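Long-range contacts in GNA33 (Neisseria gonorrhoeae FA 1090, PDB 2G6G), which probably cleaves the beta-1,4 bond between N-acetylmuramic acid and N-acetylglucosamine in peptidoglycan, leaving a 1,6-anhydro bond on the muramic acid residue: residues G350-V355 with L369-D374; R97-Y102 with W409-N414; P151-L156 with G173-A178; N161-R166 with H182-S187; P139-P144 with A225-Y230. All blocks are in the same frame, centred on the assembly; numbering follows the deposited sequence.

How the contacts relate
Contact 2 opens first, on helix 92-102, and closes last: strand 403-413 comes back to that helix near the chain end, so the other four contacts nest inside its loop. Contact 5 follows, closing 139-144 onto 225-230. Within it lie contacts 3 and 4, whose segments alternate along the chain; they cross, both reach the small sheet built on strand 162-169, and have centres about 9 Å apart. After contact 5 closes, the hairpin of contact 1 forms in series. It touches contact 2 where Phe354 N meets Trp409 O at 2.8 Å. Contact 1 lies within the 3D domain and contact 2 joins that domain to helix 92-102, whereas 3, 4 and 5 belong to the MltA insert.

Contact 1: G350-V355 with L369-D374; sequences GAPLFV and LIMAQD
Leu353 and Ile370 form the hydrogen-bonded pair of an antiparallel beta hairpin, strands 352-358 and 365-374, inside the 3D domain, a family related to the double-psi barrels. Four backbone bonds join the segments, two in the ladder and two beyond it. Leu353 N reaches Ile370 O at 2.8 Å and Ile370 N answers to Leu353 O at 2.9 Å. Further along, Ala372 N gives to Ala351 O, and Gly350 N to Ala372 O at 2.7 Å with a nearly straight N-H (166°). Ala372 also centres an inverse gamma turn, whose Gln373 N to Met371 O bond is weak.

Apolar contacts fall on two faces. On one, Leu369 CD2 lies 3.7 Å from Pro352 CB and its side chain crosses that of Phe354 at about a right angle. Selenomethionine Met371, bent at chi2 and chi3, folds back so that its SE sits 3.9 Å from Pro352 CG; helix 58-72 covers Leu369 and Met371. On the other face, Val355 CG2 meets Ile370 CD1 at 4.0 Å, with Val385 of strand 384-391 against both residues.

One water joins the loop end to the strand: it donates to Gly350 O and accepts from Gln373 NE2 at 2.7 Å.

Contact 2: R97-Y102 with W409-N414; sequences RFFERY and WQLLPN
Asn414 grips the carbonyls near the C-terminal end of helix 92-102, where that helix lies across strand 403-413 of the 3D domain. Its ND2 donates to Arg101 O at 2.7 Å, with the acceptor close to the amide plane, although the N-H is bent (139°). The backbone Asn414 N adds a longer bond to Tyr102 O, 3.2 Å, entering from above the carbonyl plane. Tyr102 O also receives a CA-H...O contact from Pro413 CA at 3.4 Å. One residue thus meets two successive carbonyls, those of Arg101 and Tyr102, one with its side chain and one with its main chain.

Nearer the middle of the strand the contact is apolar and thinner: Leu411 points toward the helix and sets CD2 4.2 Å from Phe99 CB. The segment axes come no closer than 8.7 Å, at 70° to each other, and Phe99 and Leu411 lie between the backbones.

In the next shell, the Asn414 amide is fixed at both ends, ND2 giving also to Ala25 O and OD1 pairing with Thr104 OG1. Leu369 packs on both Phe99 and Leu411, bridging the apolar part. Tyr102 OH bonds to Arg23 O, while Arg101 NH2 makes a salt bridge with Asp22. Between these two side chains, Tyr102 CE1 lies 4.0 Å above the Arg101 guanidinium plane, over its centre.

Contact 3: P151-L156 with G173-A178; sequences PLPAGL and GTIDNA
Ile175 carries most of the apolar contact through one methyl group, CD1, which meets Leu152, Pro153 and Leu156. The closest partner is Leu156 CD1, met tip to tip at 3.7 Å. Leu152 comes in obliquely with CD2 at 3.8 Å from Ile175 CD1, and Pro153 offers the ring carbon CD to the same methyl at 4.1 Å. The Ile175 chain is stretched, with CG1 anti to the carbonyl carbon (chi1 -66°) and CD1 continuing outward (chi2 174°), and this carries the methyl to the far segment.

Leu156 is brought round to it by a single 3-10 turn, residues 154-156, in which Leu156 N bonds to Pro153 O at 3.0 Å. The arrangement fastens the loop after strand 148-151, an outermost strand of one three-stranded sheet, to strand 172-175, an outermost strand of another, within the MltA insert domain.

Towards the solvent the contact thins out. Exposed Pro151 merely rests its CD 3.4 Å from Gly173 O, and the two segments share no hydrogen bonds here, although Gly173 pairs through its backbone with Ser149. Past Ile175 the chain stays beside strand 162-169: Asp176 OD2 forms a salt bridge with Arg166 NE, and Asn177 OD1 accepts from Arg164 N.

Contact 4: N161-R166 with H182-S187; sequences NLVRIR and HTADLS
An antiparallel ladder in a sheet of the MltA insert pairs Val163 with Ala184 and Ile165 with His182. Ala184 N reaches Val163 O at 2.8 Å with an almost straight N-H (173°), and Ile165 N meets His182 O at 2.7 Å in the carbonyl plane. Beyond the strand end, Leu186 N still gives to Asn161 O at 3.1 Å.

On the face of the buried side chains, Ile165 CG1 packs 3.7 Å from Ala184 CB. In Val163, with CG1 anti to the carbonyl carbon (chi1 -59°), CG2 falls between the backbone N and the carbonyl carbon, 4.0 Å from Leu186 CD2. On the reverse face, Leu162 CD2 presses on the Asp185 carboxylate, 3.2 Å from OD2. That oxygen closes an Asx turn, taking Ser187 OG at 2.8 Å and Ser187 N, both from the same side of its plane. Arg164 crosses Thr183 obliquely, NH1 3.7 Å from Thr183 CG2, with His182 N over one guanidinium face and NH2 bonded to Gly180 O.

Strand 172-175 borders the other side of 162-169, setting Ile175 against Val163 and Ile165; Thr183 pairs through its backbone with Ser205 and Phe207, toward strand 206-209, whose Phe207 covers Ile165 and Ala184.

Contact 5: P139-P144 with A225-Y230; sequences PIYGIP and APILGY
The Tyr141 ring lies with its edge toward Pro226 O, near the ring plane, while Pro139 CB of its own strand sits 4.0 Å above one face, offset toward the rim. Obliquely to the ring come Ala225 CB, 3.7 Å from Tyr141 CD2, and Ile227 CG1, at the same distance from Tyr141 CE2. Tyr141 and Ile227 run side by side, pointing the same way, as a non-hydrogen-bonded pair on one face, both with chi1 near -70°. The second ring, Tyr230, brings CE2 to 3.9 Å from Pro139 CB, the side chains crossing aslant.

Three backbone bonds hold the antiparallel pairing: Ile140 N to Gly229 O at 2.8 Å, Leu228 N to Ile140 O nearly straight at 2.7 Å (173°), and Gly142 N to Pro226 O. Leu228 and Gly229 both stand opposite Ile140, between the pairs Tyr141-Ile227 and Pro139-Tyr230, which makes a beta bulge. Leu228 CD2 lies 3.9 Å from Gly142 CA.

Within the MltA insert, strand 227-231 also pairs with strand 115-129, through Tyr230 and Asp129. Helix 234-243 packs on Ile140 with Leu237 and Met240, and strand 313-317 places Phe315 against Ile140 and Leu228.

Contact 1: G350-V355 with L369-D374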
# COMPACT_ATOMS: atom_id res chain seq x y z
N GLY A 350 9.13 -0.24 9.41
CA GLY A 350 8.77 -0.67 10.76
C GLY A 350 8.98 0.37 11.85
O GLY A 350 8.41 0.24 12.95
N ALA A 351 9.76 1.41 11.54
CA ALA A 351 10.08 2.48 12.50
C ALA A 351 8.86 3.29 12.88
O ALA A 351 8.07 3.66 12.00
CB ALA A 351 11.11 3.44 11.91
N PRO A 352 8.73 3.61 14.19
CA PRO A 352 7.84 4.72 14.57
C PRO A 352 8.29 6.02 13.90
O PRO A 352 9.48 6.34 13.85
CB PRO A 352 8.04 4.84 16.08
CG PRO A 352 8.56 3.47 16.53
CD PRO A 352 9.38 2.98 15.35
N LEU A 353 7.32 6.79 13.44
CA LEU A 353 7.57 8.00 12.71
C LEU A 353 6.67 9.08 13.34
O LEU A 353 5.46 8.98 13.26
CB LEU A 353 7.16 7.79 11.24
CG LEU A 353 8.05 8.14 10.06
CD1 LEU A 353 7.20 8.59 8.84
CD2 LEU A 353 9.10 9.21 10.36
N PHE A 354 7.26 10.09 13.96
CA PHE A 354 6.45 11.18 14.46
C PHE A 354 6.24 12.07 13.27
O PHE A 354 7.22 12.46 12.62
CB PHE A 354 7.15 11.96 15.59
CG PHE A 354 6.23 12.87 16.32
CD1 PHE A 354 5.36 12.37 17.26
CD2 PHE A 354 6.23 14.22 16.07
CE1 PHE A 354 4.50 13.19 17.93
CE2 PHE A 354 5.35 15.05 16.74
CZ PHE A 354 4.49 14.52 17.67
N VAL A 355 4.97 12.35 12.96
CA VAL A 355 4.61 13.22 11.84
C VAL A 355 3.86 14.45 12.38
O VAL A 355 2.89 14.33 13.13
CB VAL A 355 3.76 12.49 10.78
CG1 VAL A 355 3.39 13.44 9.57
CG2 VAL A 355 4.50 11.30 10.28
N LEU A 369 2.78 9.79 16.45
CA LEU A 369 3.60 8.63 16.12
C LEU A 369 2.78 7.63 15.35
O LEU A 369 1.95 6.93 15.93
CB LEU A 369 4.10 7.91 17.37
CG LEU A 369 5.46 8.23 17.94
CD1 LEU A 369 5.66 7.28 19.12
CD2 LEU A 369 6.57 8.11 16.94
N ILE A 370 3.03 7.55 14.06
CA ILE A 370 2.47 6.47 13.23
C ILE A 370 3.57 5.43 13.02
O ILE A 370 4.72 5.66 13.42
CB ILE A 370 1.92 7.01 11.90
CG1 ILE A 370 3.04 7.61 11.07
CG2 ILE A 370 0.82 8.08 12.19
CD1 ILE A 370 2.65 7.86 9.64
N MSE A 371 3.24 4.27 12.47
CA MSE A 371 4.25 3.25 12.25
C MSE A 371 4.51 3.20 10.76
O MSE A 371 3.59 3.07 9.99
CB MSE A 371 3.77 1.90 12.77
CG MSE A 371 3.47 1.90 14.25
SE MSE A 371 5.00 2.45 15.33
CE MSE A 371 4.19 3.87 16.39
N ALA A 372 5.78 3.30 10.37
CA ALA A 372 6.18 3.30 8.97
C ALA A 372 6.12 1.86 8.47
O ALA A 372 7.16 1.23 8.33
CB ALA A 372 7.62 3.86 8.83
N GLN A 373 4.92 1.33 8.22
CA GLN A 373 4.75 -0.11 7.97
C GLN A 373 4.40 -0.44 6.52
O GLN A 373 4.14 -1.59 6.18
CB GLN A 373 3.71 -0.72 8.93
CG GLN A 373 4.16 -0.71 10.41
CD GLN A 373 3.03 -1.04 11.38
OE1 GLN A 373 1.86 -1.06 10.99
NE2 GLN A 373 3.38 -1.31 12.65
N ASP A 374 4.39 0.56 5.66
CA ASP A 374 3.98 0.37 4.27
C ASP A 374 4.89 1.15 3.31
O ASP A 374 5.72 1.94 3.75
CB ASP A 374 2.50 0.73 4.12
CG ASP A 374 1.82 0.00 2.94
OD1 ASP A 374 0.66 0.34 2.62
OD2 ASP A 374 2.45 -0.89 2.32
O HOH W 1 6.02 -1.22 13.31

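Contact 2: R97-Y102 with W409-N414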
# COMPACT_ATOMS: atom_id res chain seq x y z
N ARG A 97 6.67 6.24 27.87
CA ARG A 97 7.99 5.85 28.41
C ARG A 97 8.72 4.81 27.56
O ARG A 97 9.93 4.88 27.43
CB ARG A 97 7.90 5.37 29.86
CG ARG A 97 7.58 6.48 30.82
CD ARG A 97 8.83 7.03 31.50
NE ARG A 97 8.83 8.49 31.43
CZ ARG A 97 9.61 9.20 30.60
NH1 ARG A 97 10.48 8.58 29.80
NH2 ARG A 97 9.53 10.55 30.58
N PHE A 98 7.99 3.85 27.02
CA PHE A 98 8.53 2.90 26.08
C PHE A 98 9.18 3.58 24.88
O PHE A 98 10.33 3.30 24.56
CB PHE A 98 7.43 1.94 25.61
CG PHE A 98 7.85 1.04 24.46
CD1 PHE A 98 8.89 0.11 24.63
CD2 PHE A 98 7.20 1.10 23.26
CE1 PHE A 98 9.27 -0.71 23.59
CE2 PHE A 98 7.58 0.28 22.22
CZ PHE A 98 8.61 -0.64 22.40
N PHE A 99 8.46 4.48 24.21
CA PHE A 99 9.03 5.22 23.09
C PHE A 99 10.20 6.13 23.48
O PHE A 99 11.17 6.20 22.74
CB PHE A 99 7.94 5.98 22.29
CG PHE A 99 7.02 5.06 21.51
CD1 PHE A 99 5.65 4.96 21.84
CD2 PHE A 99 7.52 4.24 20.48
CE1 PHE A 99 4.81 4.09 21.16
CE2 PHE A 99 6.69 3.35 19.77
CZ PHE A 99 5.33 3.27 20.10
N GLU A 100 10.14 6.76 24.66
CA GLU A 100 11.22 7.63 25.16
C GLU A 100 12.49 6.88 25.61
O GLU A 100 13.61 7.35 25.37
CB GLU A 100 10.73 8.52 26.32
CG GLU A 100 9.70 9.52 25.84
CD GLU A 100 9.19 10.42 26.95
OE1 GLU A 100 8.62 11.47 26.63
OE2 GLU A 100 9.36 10.07 28.13
N ARG A 101 12.31 5.73 26.24
CA ARG A 101 13.41 4.97 26.77
C ARG A 101 14.07 4.03 25.78
O ARG A 101 15.26 3.73 25.91
CB ARG A 101 12.96 4.14 27.97
CG ARG A 101 12.76 4.92 29.23
CD ARG A 101 12.08 4.00 30.26
NE ARG A 101 12.89 2.82 30.55
CZ ARG A 101 12.43 1.66 31.01
NH1 ARG A 101 11.13 1.46 31.25
NH2 ARG A 101 13.28 0.66 31.23
N TYR A 102 13.29 3.52 24.83
CA TYR A 102 13.78 2.47 23.94
C TYR A 102 14.18 2.96 22.56
O TYR A 102 14.77 2.21 21.79
CB TYR A 102 12.79 1.30 23.87
CG TYR A 102 12.90 0.45 25.09
CD1 TYR A 102 12.13 0.73 26.23
CD2 TYR A 102 13.80 -0.61 25.14
CE1 TYR A 102 12.23 -0.01 27.37
CE2 TYR A 102 13.91 -1.40 26.30
CZ TYR A 102 13.12 -1.09 27.42
OH TYR A 102 13.21 -1.81 28.57
N TRP A 409 10.12 12.85 12.08
CA TRP A 409 11.17 12.33 12.93
C TRP A 409 11.01 10.80 12.93
O TRP A 409 9.90 10.29 13.10
CB TRP A 409 11.00 12.83 14.37
CG TRP A 409 11.14 14.34 14.56
CD1 TRP A 409 12.22 14.99 15.08
CD2 TRP A 409 10.18 15.36 14.23
NE1 TRP A 409 11.99 16.36 15.11
CE2 TRP A 409 10.74 16.61 14.59
CE3 TRP A 409 8.89 15.35 13.69
CZ2 TRP A 409 10.06 17.82 14.46
CZ3 TRP A 409 8.21 16.55 13.55
CH2 TRP A 409 8.81 17.77 13.92
N GLN A 410 12.11 10.10 12.68
CA GLN A 410 12.15 8.65 12.70
C GLN A 410 12.72 8.18 14.03
O GLN A 410 13.81 8.59 14.41
CB GLN A 410 13.02 8.15 11.54
CG GLN A 410 13.26 6.66 11.49
CD GLN A 410 13.98 6.20 10.24
OE1 GLN A 410 13.78 5.09 9.81
NE2 GLN A 410 14.84 7.03 9.66
N LEU A 411 11.96 7.36 14.77
CA LEU A 411 12.45 6.82 16.03
C LEU A 411 13.06 5.47 15.75
O LEU A 411 12.45 4.62 15.11
CB LEU A 411 11.33 6.73 17.08
CG LEU A 411 11.02 7.96 17.97
CD1 LEU A 411 10.56 9.17 17.15
CD2 LEU A 411 9.91 7.52 18.93
N LEU A 412 14.28 5.27 16.20
CA LEU A 412 14.93 3.96 16.04
C LEU A 412 15.42 3.46 17.38
O LEU A 412 15.74 4.26 18.24
CB LEU A 412 16.07 4.01 15.01
CG LEU A 412 15.65 4.44 13.61
CD1 LEU A 412 16.82 4.99 12.78
CD2 LEU A 412 14.94 3.29 12.89
N PRO A 413 15.49 2.13 17.55
CA PRO A 413 16.01 1.52 18.75
C PRO A 413 17.37 2.12 19.10
O PRO A 413 18.17 2.41 18.18
CB PRO A 413 16.18 0.06 18.35
CG PRO A 413 15.12 -0.18 17.34
CD PRO A 413 15.07 1.11 16.56
N ASN A 414 17.61 2.32 20.39
CA ASN A 414 18.82 3.02 20.84
C ASN A 414 20.10 2.41 20.28
O ASN A 414 20.35 1.20 20.46
CB ASN A 414 18.89 3.00 22.38
CG ASN A 414 17.81 3.84 23.00
OD1 ASN A 414 17.37 4.82 22.40
ND2 ASN A 414 17.38 3.47 24.20

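Contact 3: P151-L156 with G173-A178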
# COMPACT_ATOMS: atom_id res chain seq x y z
N PRO A 151 9.93 -12.86 -14.38
CA PRO A 151 10.86 -11.74 -14.04
C PRO A 151 11.57 -11.17 -15.27
O PRO A 151 12.05 -11.93 -16.13
CB PRO A 151 11.87 -12.40 -13.08
CG PRO A 151 11.12 -13.59 -12.49
CD PRO A 151 10.28 -14.10 -13.65
N LEU A 152 11.62 -9.84 -15.36
CA LEU A 152 12.24 -9.18 -16.50
C LEU A 152 13.52 -8.54 -16.00
O LEU A 152 13.47 -7.59 -15.23
CB LEU A 152 11.32 -8.09 -17.06
CG LEU A 152 11.12 -7.77 -18.54
CD1 LEU A 152 11.32 -6.30 -18.74
CD2 LEU A 152 12.01 -8.54 -19.49
N PRO A 153 14.69 -9.07 -16.43
CA PRO A 153 15.95 -8.44 -16.04
C PRO A 153 16.00 -7.00 -16.52
O PRO A 153 15.41 -6.67 -17.56
CB PRO A 153 17.01 -9.27 -16.79
CG PRO A 153 16.25 -10.01 -17.85
CD PRO A 153 14.90 -10.26 -17.27
N ALA A 154 16.69 -6.15 -15.76
CA ALA A 154 16.93 -4.77 -16.13
C ALA A 154 17.44 -4.64 -17.57
O ALA A 154 17.13 -3.66 -18.25
CB ALA A 154 17.89 -4.11 -15.15
N GLY A 155 18.19 -5.64 -18.02
CA GLY A 155 18.73 -5.66 -19.39
C GLY A 155 17.71 -5.52 -20.51
O GLY A 155 18.04 -5.00 -21.58
N LEU A 156 16.47 -5.95 -20.26
CA LEU A 156 15.47 -6.07 -21.32
C LEU A 156 14.35 -5.01 -21.31
O LEU A 156 13.39 -5.11 -22.07
CB LEU A 156 14.89 -7.50 -21.35
CG LEU A 156 15.87 -8.69 -21.50
CD1 LEU A 156 15.13 -9.99 -21.69
CD2 LEU A 156 16.85 -8.51 -22.64
N GLY A 173 7.19 -18.30 -14.77
CA GLY A 173 7.99 -18.73 -15.90
C GLY A 173 9.30 -17.99 -15.83
O GLY A 173 9.49 -17.12 -15.00
N THR A 174 10.20 -18.34 -16.73
CA THR A 174 11.48 -17.65 -16.80
C THR A 174 11.87 -17.39 -18.25
O THR A 174 11.47 -18.15 -19.15
CB THR A 174 12.58 -18.47 -16.04
OG1 THR A 174 13.77 -17.68 -15.95
CG2 THR A 174 12.89 -19.79 -16.74
N ILE A 175 12.61 -16.32 -18.49
CA ILE A 175 13.19 -16.09 -19.79
C ILE A 175 14.38 -17.03 -19.95
O ILE A 175 15.31 -17.00 -19.15
CB ILE A 175 13.61 -14.62 -20.00
CG1 ILE A 175 12.38 -13.70 -20.01
CG2 ILE A 175 14.43 -14.48 -21.31
CD1 ILE A 175 12.66 -12.22 -20.08
N ASP A 176 14.30 -17.88 -20.97
CA ASP A 176 15.35 -18.84 -21.31
C ASP A 176 15.43 -18.96 -22.84
O ASP A 176 14.62 -19.65 -23.46
CB ASP A 176 15.06 -20.20 -20.66
CG ASP A 176 16.15 -21.23 -20.94
OD1 ASP A 176 17.10 -20.92 -21.70
OD2 ASP A 176 16.10 -22.35 -20.37
N ASN A 177 16.39 -18.27 -23.45
CA ASN A 177 16.49 -18.30 -24.90
C ASN A 177 16.95 -19.62 -25.50
O ASN A 177 16.54 -19.97 -26.60
CB ASN A 177 17.35 -17.14 -25.40
CG ASN A 177 16.69 -15.82 -25.16
OD1 ASN A 177 15.48 -15.74 -25.15
ND2 ASN A 177 17.47 -14.79 -24.92
N ALA A 178 17.81 -20.36 -24.80
CA ALA A 178 18.27 -21.61 -25.36
C ALA A 178 17.19 -22.69 -25.23
O ALA A 178 16.81 -23.31 -26.22
CB ALA A 178 19.61 -22.05 -24.73

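Contact 4: N161-R166 with H182-S187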
# COMPACT_ATOMS: atom_id res chain seq x y z
N ASN A 161 13.19 -7.08 -27.49
CA ASN A 161 13.70 -8.41 -27.80
C ASN A 161 12.64 -9.46 -28.02
O ASN A 161 11.60 -9.45 -27.36
CB ASN A 161 14.67 -8.88 -26.70
CG ASN A 161 16.02 -8.20 -26.77
OD1 ASN A 161 16.23 -7.28 -27.57
ND2 ASN A 161 16.95 -8.67 -25.96
N LEU A 162 12.91 -10.38 -28.94
CA LEU A 162 12.17 -11.63 -29.04
C LEU A 162 12.93 -12.67 -28.23
O LEU A 162 14.08 -13.00 -28.56
CB LEU A 162 12.03 -12.10 -30.49
CG LEU A 162 11.41 -11.21 -31.56
CD1 LEU A 162 11.31 -11.94 -32.86
CD2 LEU A 162 10.06 -10.80 -31.16
N VAL A 163 12.29 -13.14 -27.17
CA VAL A 163 12.87 -14.09 -26.25
C VAL A 163 12.01 -15.36 -26.19
O VAL A 163 10.90 -15.39 -26.72
CB VAL A 163 13.05 -13.53 -24.80
CG1 VAL A 163 13.96 -12.29 -24.81
CG2 VAL A 163 11.71 -13.24 -24.13
N ARG A 164 12.55 -16.41 -25.57
CA ARG A 164 11.75 -17.58 -25.30
C ARG A 164 11.48 -17.71 -23.81
O ARG A 164 12.32 -17.34 -22.98
CB ARG A 164 12.45 -18.83 -25.80
CG ARG A 164 12.83 -18.78 -27.27
CD ARG A 164 13.53 -20.08 -27.67
NE ARG A 164 12.68 -21.26 -27.47
CZ ARG A 164 11.62 -21.55 -28.23
NH1 ARG A 164 11.26 -20.74 -29.23
NH2 ARG A 164 10.90 -22.65 -27.99
N ILE A 165 10.32 -18.28 -23.50
CA ILE A 165 9.86 -18.45 -22.12
C ILE A 165 9.69 -19.91 -21.80
O ILE A 165 9.19 -20.66 -22.63
CB ILE A 165 8.48 -17.71 -21.87
CG1 ILE A 165 8.52 -16.27 -22.43
CG2 ILE A 165 8.04 -17.77 -20.39
CD1 ILE A 165 9.28 -15.26 -21.55
N ARG A 166 10.07 -20.29 -20.58
CA ARG A 166 9.85 -21.58 -20.01
C ARG A 166 9.01 -21.42 -18.75
O ARG A 166 9.41 -20.67 -17.88
CB ARG A 166 11.20 -22.13 -19.49
CG ARG A 166 11.62 -23.39 -20.04
CD ARG A 166 12.64 -24.07 -19.20
NE ARG A 166 13.86 -23.35 -18.81
CZ ARG A 166 14.24 -23.20 -17.53
NH1 ARG A 166 13.47 -23.67 -16.53
NH2 ARG A 166 15.39 -22.58 -17.24
N HIS A 182 8.28 -21.42 -25.50
CA HIS A 182 7.39 -20.47 -26.20
C HIS A 182 8.08 -19.15 -26.54
O HIS A 182 8.95 -18.68 -25.80
CB HIS A 182 6.20 -20.10 -25.32
CG HIS A 182 5.27 -21.25 -25.06
ND1 HIS A 182 5.63 -22.32 -24.28
CD2 HIS A 182 4.00 -21.49 -25.46
CE1 HIS A 182 4.63 -23.18 -24.21
NE2 HIS A 182 3.62 -22.69 -24.92
N THR A 183 7.61 -18.52 -27.61
CA THR A 183 8.13 -17.25 -28.05
C THR A 183 7.37 -16.10 -27.42
O THR A 183 6.14 -16.13 -27.32
CB THR A 183 8.04 -17.12 -29.60
OG1 THR A 183 6.68 -17.24 -30.02
CG2 THR A 183 8.84 -18.20 -30.25
N ALA A 184 8.11 -15.09 -26.95
CA ALA A 184 7.52 -13.87 -26.46
C ALA A 184 8.14 -12.71 -27.22
O ALA A 184 9.36 -12.55 -27.26
CB ALA A 184 7.74 -13.71 -24.96
N ASP A 185 7.28 -11.94 -27.88
CA ASP A 185 7.68 -10.72 -28.57
C ASP A 185 7.48 -9.60 -27.59
O ASP A 185 6.36 -9.12 -27.43
CB ASP A 185 6.85 -10.51 -29.84
CG ASP A 185 7.27 -9.28 -30.62
OD1 ASP A 185 6.78 -9.08 -31.76
OD2 ASP A 185 8.09 -8.50 -30.10
N LEU A 186 8.55 -9.19 -26.91
CA LEU A 186 8.46 -8.20 -25.85
C LEU A 186 7.88 -6.85 -26.28
O LEU A 186 7.26 -6.17 -25.47
CB LEU A 186 9.82 -8.04 -25.15
CG LEU A 186 10.44 -9.27 -24.45
CD1 LEU A 186 11.63 -8.86 -23.62
CD2 LEU A 186 9.41 -10.04 -23.58
N SER A 187 8.04 -6.49 -27.55
CA SER A 187 7.43 -5.27 -28.07
C SER A 187 5.91 -5.24 -27.89
O SER A 187 5.30 -4.17 -27.85
CB SER A 187 7.84 -4.98 -29.53
OG SER A 187 7.17 -5.83 -30.45

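Contact 5: P139-P144 with A225-Y230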
# COMPACT_ATOMS: atom_id res chain seq x y z
N PRO A 139 -17.95 -10.26 -10.14
CA PRO A 139 -16.91 -11.07 -9.50
C PRO A 139 -15.62 -10.34 -9.16
O PRO A 139 -15.15 -9.47 -9.92
CB PRO A 139 -16.66 -12.20 -10.51
CG PRO A 139 -17.13 -11.68 -11.78
CD PRO A 139 -18.23 -10.73 -11.52
N ILE A 140 -15.05 -10.69 -8.02
CA ILE A 140 -13.73 -10.25 -7.66
C ILE A 140 -12.81 -11.44 -7.86
O ILE A 140 -13.02 -12.49 -7.23
CB ILE A 140 -13.67 -9.75 -6.20
CG1 ILE A 140 -14.79 -8.73 -5.95
CG2 ILE A 140 -12.29 -9.18 -5.90
CD1 ILE A 140 -14.84 -8.12 -4.55
N TYR A 141 -11.80 -11.28 -8.73
CA TYR A 141 -10.98 -12.43 -9.17
C TYR A 141 -9.68 -12.57 -8.41
O TYR A 141 -8.99 -11.59 -8.14
CB TYR A 141 -10.66 -12.32 -10.66
CG TYR A 141 -11.81 -12.54 -11.59
CD1 TYR A 141 -12.31 -11.50 -12.37
CD2 TYR A 141 -12.38 -13.80 -11.73
CE1 TYR A 141 -13.36 -11.71 -13.26
CE2 TYR A 141 -13.43 -14.01 -12.60
CZ TYR A 141 -13.92 -12.96 -13.36
OH TYR A 141 -14.95 -13.21 -14.23
N GLY A 142 -9.35 -13.82 -8.06
CA GLY A 142 -8.02 -14.17 -7.60
C GLY A 142 -7.13 -14.36 -8.83
O GLY A 142 -7.54 -14.17 -9.98
N ILE A 143 -5.89 -14.76 -8.59
CA ILE A 143 -4.95 -14.96 -9.68
C ILE A 143 -5.46 -16.08 -10.60
O ILE A 143 -5.77 -17.18 -10.13
CB ILE A 143 -3.51 -15.17 -9.14
CG1 ILE A 143 -2.96 -13.81 -8.65
CG2 ILE A 143 -2.60 -15.82 -10.23
CD1 ILE A 143 -1.63 -13.86 -7.97
N PRO A 144 -5.62 -15.78 -11.91
CA PRO A 144 -6.11 -16.81 -12.83
C PRO A 144 -5.25 -18.06 -12.90
O PRO A 144 -4.06 -18.01 -12.58
CB PRO A 144 -6.21 -16.07 -14.18
CG PRO A 144 -6.36 -14.58 -13.78
CD PRO A 144 -5.41 -14.48 -12.59
N ALA A 225 -10.43 -18.68 -13.27
CA ALA A 225 -9.88 -17.87 -12.18
C ALA A 225 -10.72 -18.07 -10.94
O ALA A 225 -11.93 -18.22 -11.05
CB ALA A 225 -9.90 -16.42 -12.57
N PRO A 226 -10.09 -18.05 -9.75
CA PRO A 226 -10.84 -18.08 -8.48
C PRO A 226 -11.64 -16.80 -8.35
O PRO A 226 -11.16 -15.73 -8.75
CB PRO A 226 -9.75 -18.09 -7.40
CG PRO A 226 -8.46 -18.44 -8.11
CD PRO A 226 -8.63 -18.01 -9.54
N ILE A 227 -12.84 -16.92 -7.82
CA ILE A 227 -13.66 -15.77 -7.50
C ILE A 227 -13.76 -15.68 -5.98
O ILE A 227 -14.13 -16.65 -5.31
CB ILE A 227 -15.06 -15.87 -8.16
CG1 ILE A 227 -14.93 -15.73 -9.68
CG2 ILE A 227 -16.00 -14.79 -7.59
CD1 ILE A 227 -16.13 -16.28 -10.45
N LEU A 228 -13.42 -14.51 -5.44
CA LEU A 228 -13.27 -14.36 -3.99
C LEU A 228 -14.53 -13.81 -3.35
O LEU A 228 -14.67 -13.80 -2.12
CB LEU A 228 -12.11 -13.38 -3.68
CG LEU A 228 -10.81 -13.44 -4.48
CD1 LEU A 228 -9.91 -12.35 -3.97
CD2 LEU A 228 -10.12 -14.75 -4.36
N GLY A 229 -15.43 -13.32 -4.19
CA GLY A 229 -16.55 -12.51 -3.73
C GLY A 229 -17.17 -11.80 -4.91
O GLY A 229 -16.63 -11.85 -6.02
N TYR A 230 -18.30 -11.17 -4.66
CA TYR A 230 -19.00 -10.39 -5.67
C TYR A 230 -19.33 -9.03 -5.10
O TYR A 230 -19.76 -8.93 -3.96
CB TYR A 230 -20.30 -11.11 -6.08
CG TYR A 230 -20.06 -12.43 -6.78
CD1 TYR A 230 -19.86 -13.60 -6.06
CD2 TYR A 230 -20.03 -12.51 -8.17
CE1 TYR A 230 -19.62 -14.83 -6.70
CE2 TYR A 230 -19.78 -13.74 -8.83
CZ TYR A 230 -19.58 -14.89 -8.08
OH TYR A 230 -19.36 -16.11 -8.70